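Long-range contacts in GDP-mannose-dependent alpha-(1-6)-phosphatidylinositol monomannoside mannosyltransferase (PDB 3OKP), which belongs to the GT-B glycosyltransferases, enzymes built from two Rossmann-like domains that face each other across a cleft: residues V141-Y146 with H162-H167; N89-A94 with I114-G119; Q32-I37 with T55-V60. All blocks are in the same frame, centred on the assembly; numbering follows the deposited sequence.

Interaction 1. Residues V141-Y146 with H162-H167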
loop_
_atom_site.group_PDB
_atom_site.type_symbol
_atom_site.label_atom_id
_atom_site.label_comp_id
_atom_site.label_asym_id
_atom_site.label_seq_id
_atom_site.Cartn_x
_atom_site.Cartn_y
_atom_site.Cartn_z
ATOM N N VAL A 141 -11.092 12.520 -17.784
ATOM C CA VAL A 141 -11.405 11.433 -16.855
ATOM C C VAL A 141 -12.629 11.784 -16.004
ATOM O O VAL A 141 -12.739 12.895 -15.484
ATOM C CB VAL A 141 -10.181 11.095 -15.959
ATOM C CG1 VAL A 141 -10.583 10.264 -14.761
ATOM C CG2 VAL A 141 -9.112 10.367 -16.766
ATOM N N ASP A 142 -13.546 10.828 -15.873
ATOM C CA ASP A 142 -14.776 11.033 -15.111
ATOM C C ASP A 142 -14.572 10.792 -13.619
ATOM O O ASP A 142 -15.134 11.506 -12.785
ATOM C CB ASP A 142 -15.891 10.135 -15.653
ATOM C CG ASP A 142 -16.138 10.346 -17.135
ATOM O OD1 ASP A 142 -16.451 11.489 -17.530
ATOM O OD2 ASP A 142 -16.014 9.373 -17.907
ATOM N N VAL A 143 -13.772 9.779 -13.293
ATOM C CA VAL A 143 -13.490 9.425 -11.906
ATOM C C VAL A 143 -11.986 9.285 -11.694
ATOM O O VAL A 143 -11.338 8.452 -12.326
ATOM C CB VAL A 143 -14.193 8.105 -11.482
ATOM C CG1 VAL A 143 -13.893 7.782 -10.018
ATOM C CG2 VAL A 143 -15.703 8.186 -11.705
ATOM N N LEU A 144 -11.435 10.114 -10.813
ATOM C CA LEU A 144 -10.038 9.980 -10.428
ATOM C C LEU A 144 -9.945 9.427 -9.013
ATOM O O LEU A 144 -10.455 10.034 -8.066
ATOM C CB LEU A 144 -9.301 11.318 -10.534
ATOM C CG LEU A 144 -7.776 11.199 -10.435
ATOM C CD1 LEU A 144 -7.155 10.935 -11.808
ATOM C CD2 LEU A 144 -7.179 12.440 -9.806
ATOM N N THR A 145 -9.306 8.270 -8.872
ATOM C CA THR A 145 -9.142 7.667 -7.549
ATOM C C THR A 145 -7.801 8.041 -6.913
ATOM O O THR A 145 -6.819 8.294 -7.614
ATOM C CB THR A 145 -9.366 6.129 -7.541
ATOM O OG1 THR A 145 -8.176 5.448 -7.954
ATOM C CG2 THR A 145 -10.546 5.729 -8.435
ATOM N N TYR A 146 -7.787 8.088 -5.582
ATOM C CA TYR A 146 -6.608 8.473 -4.813
ATOM C C TYR A 146 -6.465 7.560 -3.594
ATOM O O TYR A 146 -7.455 7.013 -3.108
ATOM C CB TYR A 146 -6.702 9.947 -4.388
ATOM C CG TYR A 146 -7.896 10.273 -3.509
ATOM C CD1 TYR A 146 -7.809 10.181 -2.120
ATOM C CD2 TYR A 146 -9.111 10.680 -4.064
ATOM C CE1 TYR A 146 -8.900 10.479 -1.304
ATOM C CE2 TYR A 146 -10.211 10.982 -3.255
ATOM C CZ TYR A 146 -10.094 10.878 -1.877
ATOM O OH TYR A 146 -11.168 11.174 -1.065
ATOM N N HIS A 162 -13.033 18.902 -13.127
ATOM C CA HIS A 162 -13.853 18.053 -14.007
ATOM C C HIS A 162 -14.159 16.654 -13.442
ATOM O O HIS A 162 -15.320 16.233 -13.462
ATOM C CB HIS A 162 -13.260 17.941 -15.419
ATOM C CG HIS A 162 -13.982 16.963 -16.294
ATOM N ND1 HIS A 162 -13.600 15.643 -16.411
ATOM C CD2 HIS A 162 -15.079 17.106 -17.077
ATOM C CE1 HIS A 162 -14.421 15.020 -17.236
ATOM N NE2 HIS A 162 -15.328 15.884 -17.654
ATOM N N PRO A 163 -13.132 15.922 -12.951
ATOM C CA PRO A 163 -13.452 14.583 -12.458
ATOM C C PRO A 163 -14.034 14.587 -11.047
ATOM O O PRO A 163 -13.848 15.551 -10.302
ATOM C CB PRO A 163 -12.093 13.873 -12.464
ATOM C CG PRO A 163 -11.093 14.949 -12.298
ATOM C CD PRO A 163 -11.692 16.228 -12.822
ATOM N N THR A 164 -14.749 13.517 -10.706
ATOM C CA THR A 164 -15.117 13.238 -9.321
ATOM C C THR A 164 -13.964 12.478 -8.669
ATOM O O THR A 164 -13.382 11.580 -9.281
ATOM C CB THR A 164 -16.410 12.401 -9.214
ATOM O OG1 THR A 164 -16.237 11.155 -9.901
ATOM C CG2 THR A 164 -17.594 13.150 -9.812
ATOM N N PHE A 165 -13.634 12.844 -7.436
ATOM C CA PHE A 165 -12.508 12.235 -6.732
ATOM C C PHE A 165 -12.982 11.192 -5.723
ATOM O O PHE A 165 -13.814 11.486 -4.861
ATOM C CB PHE A 165 -11.646 13.308 -6.060
ATOM C CG PHE A 165 -11.013 14.272 -7.029
ATOM C CD1 PHE A 165 -9.753 14.017 -7.560
ATOM C CD2 PHE A 165 -11.677 15.436 -7.409
ATOM C CE1 PHE A 165 -9.163 14.911 -8.453
ATOM C CE2 PHE A 165 -11.097 16.331 -8.304
ATOM C CZ PHE A 165 -9.838 16.067 -8.827
ATOM N N GLU A 166 -12.451 9.976 -5.846
ATOM C CA GLU A 166 -12.881 8.845 -5.024
ATOM C C GLU A 166 -11.711 8.184 -4.298
ATOM O O GLU A 166 -10.677 7.899 -4.902
ATOM C CB GLU A 166 -13.614 7.805 -5.880
ATOM C CG GLU A 166 -14.916 8.288 -6.514
ATOM C CD GLU A 166 -16.094 8.296 -5.548
ATOM O OE1 GLU A 166 -15.979 7.733 -4.435
ATOM O OE2 GLU A 166 -17.143 8.869 -5.907
ATOM N N HIS A 167 -11.886 7.941 -3.002
ATOM C CA HIS A 167 -10.860 7.298 -2.181
ATOM C C HIS A 167 -10.801 5.795 -2.466
ATOM O O HIS A 167 -11.717 5.047 -2.111
ATOM C CB HIS A 167 -11.124 7.574 -0.690
ATOM C CG HIS A 167 -10.015 7.136 0.222
ATOM N ND1 HIS A 167 -10.247 6.463 1.403
ATOM C CD2 HIS A 167 -8.671 7.280 0.130
ATOM C CE1 HIS A 167 -9.095 6.213 1.999
ATOM N NE2 HIS A 167 -8.122 6.694 1.245
HETATM O O HOH W 1 -17.026 14.115 -13.507
#
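D142 O takes two hydrogen bonds from T164 at the start of the parallel ladder. This carbonyl oxygen of D142 accepts from T164 N at 2.9 Å and also from the hydroxyl T164 OG1 at 3.1 Å, and the two donors arrive from opposite faces of the carbonyl plane. The hydroxyl reaches back because T164 OG1 sits between its own N and carbonyl carbon (chi1 59°). The ladder then alternates in direction: L144 N donates to T164 O at 2.9 Å, E166 N to L144 O, and Y146 N to E166 O. At the entrance, H162 ND1 makes a weak, bent bond to V141 O (3.0 Å, 122° at the hydrogen); its stronger partner is G138 O.

Packing follows the alternation of the strands. On one face L144 and F165 run side by side, and L144 CD2 presses close to F165 CE1 at 3.4 Å. Further along the same face, the chi1 of Y146 (61°) swings its ring across the neighbouring backbone, so that H167 CA lies over the ring face in a CH-pi contact, 3.8 Å from the centroid. Y146 OH hydrogen-bonds to Q149 OE1 of helix 149-159. On the other face V143 CG1 touches E166 CG at 3.7 Å.

Helix 149-159 packs on the L144, Y146 and F165 face, while I375 of helix 365-377 lies against V143 and E166. Adjacent parallel strands joined through a helix in this way form the beta-alpha-beta unit of a Rossmann-like domain, here ending its sheet at strand 164-167.

Interaction 2. Residues N89-A94 with I114-G119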
loop_
_atom_site.group_PDB
_atom_site.type_symbol
_atom_site.label_atom_id
_atom_site.label_comp_id
_atom_site.label_asym_id
_atom_site.label_seq_id
_atom_site.Cartn_x
_atom_site.Cartn_y
_atom_site.Cartn_z
ATOM N N ASN A 89 -16.883 0.753 -19.065
ATOM C CA ASN A 89 -15.886 1.497 -18.291
ATOM C C ASN A 89 -14.479 1.246 -18.800
ATOM O O ASN A 89 -14.112 0.110 -19.085
ATOM C CB ASN A 89 -15.918 1.102 -16.806
ATOM C CG ASN A 89 -17.309 1.132 -16.210
ATOM O OD1 ASN A 89 -18.018 2.135 -16.290
ATOM N ND2 ASN A 89 -17.695 0.030 -15.579
ATOM N N VAL A 90 -13.690 2.311 -18.892
ATOM C CA VAL A 90 -12.261 2.186 -19.157
ATOM C C VAL A 90 -11.500 2.671 -17.926
ATOM O O VAL A 90 -11.623 3.833 -17.520
ATOM C CB VAL A 90 -11.832 2.962 -20.429
ATOM C CG1 VAL A 90 -10.312 2.931 -20.608
ATOM C CG2 VAL A 90 -12.511 2.377 -21.653
ATOM N N TRP A 91 -10.739 1.762 -17.329
ATOM C CA TRP A 91 -10.010 2.041 -16.102
ATOM C C TRP A 91 -8.505 2.003 -16.353
ATOM O O TRP A 91 -7.933 0.941 -16.600
ATOM C CB TRP A 91 -10.421 1.042 -15.008
ATOM C CG TRP A 91 -9.738 1.208 -13.672
ATOM C CD1 TRP A 91 -9.130 2.334 -13.183
ATOM C CD2 TRP A 91 -9.638 0.221 -12.636
ATOM N NE1 TRP A 91 -8.639 2.098 -11.920
ATOM C CE2 TRP A 91 -8.940 0.812 -11.557
ATOM C CE3 TRP A 91 -10.063 -1.111 -12.517
ATOM C CZ2 TRP A 91 -8.656 0.119 -10.375
ATOM C CZ3 TRP A 91 -9.781 -1.802 -11.337
ATOM C CH2 TRP A 91 -9.083 -1.182 -10.283
ATOM N N PHE A 92 -7.880 3.177 -16.311
ATOM C CA PHE A 92 -6.427 3.273 -16.374
ATOM C C PHE A 92 -5.873 3.019 -14.976
ATOM O O PHE A 92 -6.046 3.841 -14.068
ATOM C CB PHE A 92 -5.984 4.638 -16.914
ATOM C CG PHE A 92 -6.447 4.914 -18.322
ATOM C CD1 PHE A 92 -5.738 4.417 -19.413
ATOM C CD2 PHE A 92 -7.595 5.664 -18.556
ATOM C CE1 PHE A 92 -6.168 4.661 -20.717
ATOM C CE2 PHE A 92 -8.031 5.914 -19.854
ATOM C CZ PHE A 92 -7.315 5.410 -20.937
ATOM N N GLY A 93 -5.226 1.864 -14.815
ATOM C CA GLY A 93 -4.705 1.416 -13.522
ATOM C C GLY A 93 -3.741 2.395 -12.884
ATOM O O GLY A 93 -3.643 2.474 -11.656
ATOM N N ALA A 94 -3.021 3.127 -13.729
ATOM C CA ALA A 94 -2.173 4.227 -13.297
ATOM C C ALA A 94 -2.449 5.398 -14.228
ATOM O O ALA A 94 -2.430 5.246 -15.451
ATOM C CB ALA A 94 -0.703 3.825 -13.336
ATOM N N ILE A 114 -12.201 5.942 -15.838
ATOM C CA ILE A 114 -11.635 5.987 -14.496
ATOM C C ILE A 114 -10.115 5.931 -14.608
ATOM O O ILE A 114 -9.580 5.206 -15.447
ATOM C CB ILE A 114 -12.133 4.802 -13.610
ATOM C CG1 ILE A 114 -13.662 4.675 -13.641
ATOM C CG2 ILE A 114 -11.658 4.945 -12.168
ATOM C CD1 ILE A 114 -14.178 3.642 -14.619
ATOM N N ALA A 115 -9.427 6.711 -13.776
ATOM C CA ALA A 115 -7.974 6.620 -13.651
ATOM C C ALA A 115 -7.563 6.616 -12.178
ATOM O O ALA A 115 -8.064 7.419 -11.384
ATOM C CB ALA A 115 -7.290 7.758 -14.406
ATOM N N SER A 116 -6.661 5.705 -11.822
ATOM C CA SER A 116 -6.179 5.583 -10.445
ATOM C C SER A 116 -4.815 6.238 -10.259
ATOM O O SER A 116 -3.880 5.970 -11.011
ATOM C CB SER A 116 -6.120 4.114 -10.007
ATOM O OG SER A 116 -7.419 3.559 -9.864
ATOM N N THR A 117 -4.716 7.108 -9.259
ATOM C CA THR A 117 -3.436 7.689 -8.874
ATOM C C THR A 117 -2.840 6.873 -7.740
ATOM O O THR A 117 -3.555 6.141 -7.045
ATOM C CB THR A 117 -3.565 9.161 -8.429
ATOM O OG1 THR A 117 -4.406 9.246 -7.271
ATOM C CG2 THR A 117 -4.134 10.021 -9.554
ATOM N N HIS A 118 -1.528 6.997 -7.563
ATOM C CA HIS A 118 -0.828 6.290 -6.498
ATOM C C HIS A 118 0.111 7.253 -5.767
ATOM O O HIS A 118 -0.354 8.143 -5.059
ATOM C CB HIS A 118 -0.107 5.057 -7.062
ATOM C CG HIS A 118 -1.002 4.154 -7.856
ATOM N ND1 HIS A 118 -1.713 3.120 -7.285
ATOM C CD2 HIS A 118 -1.328 4.154 -9.170
ATOM C CE1 HIS A 118 -2.426 2.512 -8.216
ATOM N NE2 HIS A 118 -2.212 3.121 -9.369
ATOM N N GLY A 119 1.419 7.097 -5.953
ATOM C CA GLY A 119 2.396 7.987 -5.322
ATOM C C GLY A 119 2.997 9.020 -6.260
ATOM O O GLY A 119 3.205 10.172 -5.873
#
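I114 meets four consecutive residues, N89 to F92. Its amide I114 N donates almost straight to V90 O at 2.8 Å, while I114 O accepts from F92 N, also at 2.8 Å. Its side chain divides: CD1 leans on N89 CB, and CG2, anti to the backbone N, lies against W91 CD1 at 3.8 Å. A115 brings its methyl to the opposite face of the sheet, beside F92 CB. At S116 the backbone and side chain both engage, since S116 N donates to F92 O at 3.0 Å and S116 OG accepts from W91 NE1 at 2.8 Å. The serine oxygen lies only 4° out of the indole plane, which helps to fix the ring's rotation; S116 OG also hydrogen-bonds T145 OG1 of strand 143-146. Past the strand end, H118 turns back: H118 NE2 donates to G93 O at 2.8 Å, in both the imidazole and carbonyl planes, tying the two loops that leave the strands.

Strands 89-92 and 112-116 lie at the buried middle of the sheet, between strand 7-11 beyond W91 and strand 143-146 beyond I114. Helix 20-29 packs over W91, and its Y24 meets the ring of H118 edge-to-face.

Interaction 3. Residues Q32-I37 with T55-V60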
loop_
_atom_site.group_PDB
_atom_site.type_symbol
_atom_site.label_atom_id
_atom_site.label_comp_id
_atom_site.label_asym_id
_atom_site.label_seq_id
_atom_site.Cartn_x
_atom_site.Cartn_y
_atom_site.Cartn_z
ATOM N N GLN A 32 -13.936 -8.329 -8.269
ATOM C CA GLN A 32 -15.029 -8.111 -9.218
ATOM C C GLN A 32 -15.457 -9.401 -9.913
ATOM O O GLN A 32 -14.746 -10.407 -9.869
ATOM C CB GLN A 32 -14.625 -7.060 -10.264
ATOM C CG GLN A 32 -14.156 -5.727 -9.673
ATOM C CD GLN A 32 -15.240 -5.026 -8.871
ATOM O OE1 GLN A 32 -16.256 -4.598 -9.421
ATOM N NE2 GLN A 32 -15.028 -4.908 -7.565
ATOM N N ASP A 33 -16.629 -9.359 -10.545
ATOM C CA ASP A 33 -17.110 -10.448 -11.387
ATOM C C ASP A 33 -16.156 -10.586 -12.577
ATOM O O ASP A 33 -16.024 -9.651 -13.367
ATOM C CB ASP A 33 -18.537 -10.147 -11.869
ATOM C CG ASP A 33 -19.183 -11.317 -12.613
ATOM O OD1 ASP A 33 -18.469 -12.203 -13.131
ATOM O OD2 ASP A 33 -20.429 -11.342 -12.686
ATOM N N PRO A 34 -15.482 -11.751 -12.701
ATOM C CA PRO A 34 -14.498 -11.966 -13.770
ATOM C C PRO A 34 -15.079 -11.800 -15.178
ATOM O O PRO A 34 -14.362 -11.399 -16.099
ATOM C CB PRO A 34 -14.038 -13.412 -13.542
ATOM C CG PRO A 34 -15.120 -14.041 -12.720
ATOM C CD PRO A 34 -15.612 -12.942 -11.840
ATOM N N GLU A 35 -16.369 -12.091 -15.333
ATOM C CA GLU A 35 -17.051 -11.933 -16.619
ATOM C C GLU A 35 -17.227 -10.463 -17.018
ATOM O O GLU A 35 -17.473 -10.163 -18.190
ATOM C CB GLU A 35 -18.405 -12.650 -16.603
ATOM C CG GLU A 35 -18.307 -14.170 -16.658
ATOM C CD GLU A 35 -19.626 -14.859 -16.355
ATOM O OE1 GLU A 35 -20.691 -14.315 -16.707
ATOM O OE2 GLU A 35 -19.598 -15.954 -15.760
ATOM N N SER A 36 -17.093 -9.560 -16.046
ATOM C CA SER A 36 -17.252 -8.119 -16.278
ATOM C C SER A 36 -15.913 -7.377 -16.397
ATOM O O SER A 36 -15.881 -6.147 -16.459
ATOM C CB SER A 36 -18.116 -7.487 -15.175
ATOM O OG SER A 36 -17.364 -7.252 -13.992
ATOM N N ILE A 37 -14.817 -8.134 -16.438
ATOM C CA ILE A 37 -13.472 -7.565 -16.480
ATOM C C ILE A 37 -12.681 -8.077 -17.681
ATOM O O ILE A 37 -12.646 -9.284 -17.943
ATOM C CB ILE A 37 -12.666 -7.894 -15.185
ATOM C CG1 ILE A 37 -13.307 -7.249 -13.945
ATOM C CG2 ILE A 37 -11.187 -7.496 -15.341
ATOM C CD1 ILE A 37 -13.069 -5.737 -13.794
ATOM N N THR A 55 -3.757 -18.928 -15.583
ATOM C CA THR A 55 -4.245 -19.206 -14.226
ATOM C C THR A 55 -5.486 -18.392 -13.847
ATOM O O THR A 55 -6.159 -18.702 -12.862
ATOM C CB THR A 55 -3.152 -18.985 -13.141
ATOM O OG1 THR A 55 -2.887 -17.582 -12.988
ATOM C CG2 THR A 55 -1.866 -19.726 -13.493
ATOM N N LEU A 56 -5.784 -17.361 -14.632
ATOM C CA LEU A 56 -6.853 -16.412 -14.309
ATOM C C LEU A 56 -8.226 -16.840 -14.841
ATOM O O LEU A 56 -8.314 -17.586 -15.820
ATOM C CB LEU A 56 -6.486 -15.011 -14.826
ATOM C CG LEU A 56 -5.125 -14.446 -14.393
ATOM C CD1 LEU A 56 -4.838 -13.109 -15.073
ATOM C CD2 LEU A 56 -5.026 -14.310 -12.871
ATOM N N ASP A 57 -9.288 -16.374 -14.184
ATOM C CA ASP A 57 -10.660 -16.636 -14.639
ATOM C C ASP A 57 -11.274 -15.460 -15.411
ATOM O O ASP A 57 -12.466 -15.468 -15.730
ATOM C CB ASP A 57 -11.574 -17.089 -13.484
ATOM C CG ASP A 57 -11.675 -16.067 -12.350
ATOM O OD1 ASP A 57 -10.955 -15.042 -12.354
ATOM O OD2 ASP A 57 -12.489 -16.307 -11.433
ATOM N N TYR A 58 -10.441 -14.465 -15.714
ATOM C CA TYR A 58 -10.828 -13.342 -16.572
ATOM C C TYR A 58 -9.829 -13.155 -17.720
ATOM O O TYR A 58 -8.684 -13.607 -17.637
ATOM C CB TYR A 58 -10.983 -12.051 -15.755
ATOM C CG TYR A 58 -9.739 -11.625 -15.000
ATOM C CD1 TYR A 58 -9.528 -12.031 -13.682
ATOM C CD2 TYR A 58 -8.782 -10.805 -15.599
ATOM C CE1 TYR A 58 -8.390 -11.645 -12.983
ATOM C CE2 TYR A 58 -7.641 -10.411 -14.910
ATOM C CZ TYR A 58 -7.450 -10.834 -13.606
ATOM O OH TYR A 58 -6.327 -10.439 -12.920
ATOM N N GLU A 59 -10.272 -12.488 -18.782
ATOM C CA GLU A 59 -9.481 -12.327 -20.004
ATOM C C GLU A 59 -8.401 -11.251 -19.885
ATOM O O GLU A 59 -8.658 -10.143 -19.402
ATOM C CB GLU A 59 -10.401 -12.016 -21.194
ATOM C CG GLU A 59 -9.672 -11.822 -22.529
ATOM C CD GLU A 59 -10.600 -11.443 -23.669
ATOM O OE1 GLU A 59 -11.692 -10.888 -23.405
ATOM O OE2 GLU A 59 -10.230 -11.693 -24.838
ATOM N N VAL A 60 -7.194 -11.596 -20.331
ATOM C CA VAL A 60 -6.095 -10.640 -20.467
ATOM C C VAL A 60 -5.676 -10.584 -21.936
ATOM O O VAL A 60 -5.301 -11.603 -22.523
ATOM C CB VAL A 60 -4.874 -11.012 -19.578
ATOM C CG1 VAL A 60 -3.737 -9.999 -19.752
ATOM C CG2 VAL A 60 -5.280 -11.103 -18.110
HETATM O O HOH W 2 -13.102 -11.829 -18.753
#
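A water molecule is gripped by I37 and E59, and links the two backbones where they do not bond directly. It donates to I37 O at 2.7 Å and accepts from E59 N at 2.9 Å, bridging a carbonyl and an amide that stand 4.1 Å apart (I37 O to E59 N).

The direct contacts are made by P34 and Y58. P34 turns its ring toward segment 55-60, where P34 CB lies 3.4 Å from D57 O. The carboxylate of D57 reaches the same ring, D57 OD2 standing 3.7 Å from P34 CG; a chi1 of 59° places that carboxylate between the backbone N and carbonyl carbon of D57. Next along the chain, Y58 CB rests 3.5 Å from P34 O, and its ring then runs alongside I37, Y58 CD2 meeting I37 CG2 at 4.1 Å.

The turn that carries P34 is held together within its own segment. D33 OD1 accepts from E35 N in an Asx turn, approached from above the carboxylate plane, and D33 O receives both S36 N and S36 OG, the hydroxyl S36 OG at 2.8 Å from D33 O. These bonds probably help to hold the short 3-10 turn 34-36.

I29 of helix 20-29 packs against both I37 and Y58, and E59 forms a salt bridge with R85. The contact thus joins the turn leading into strand 37-42 to the entry of strand 59-63, at the outer edge of the parallel sheet of a Rossmann-like domain.

How the interactions relate
All three interactions reach one seven-stranded parallel sheet, sampling it from its middle to both ends. Interactions 1 and 2 have centres 9 Å apart and are sewn together: T145 O meets T117 OG1 at 2.6 Å and T145 OG1 meets S116 OG at 2.8 Å, probable hydrogen bonds from strand 143-146 to strand 112-116 and the residue after it. Interaction 3 stands at the other edge, its centre 18 Å from that of interaction 2 and 24 Å from that of interaction 1. The bound guanosine-5'-diphosphate-alpha-D-mannose lies about 9 Å from the side chain of H118 and about 13 Å from that of H167; neither touches it, and its pocket residues, between 205 and 298, lie outside all three contacts.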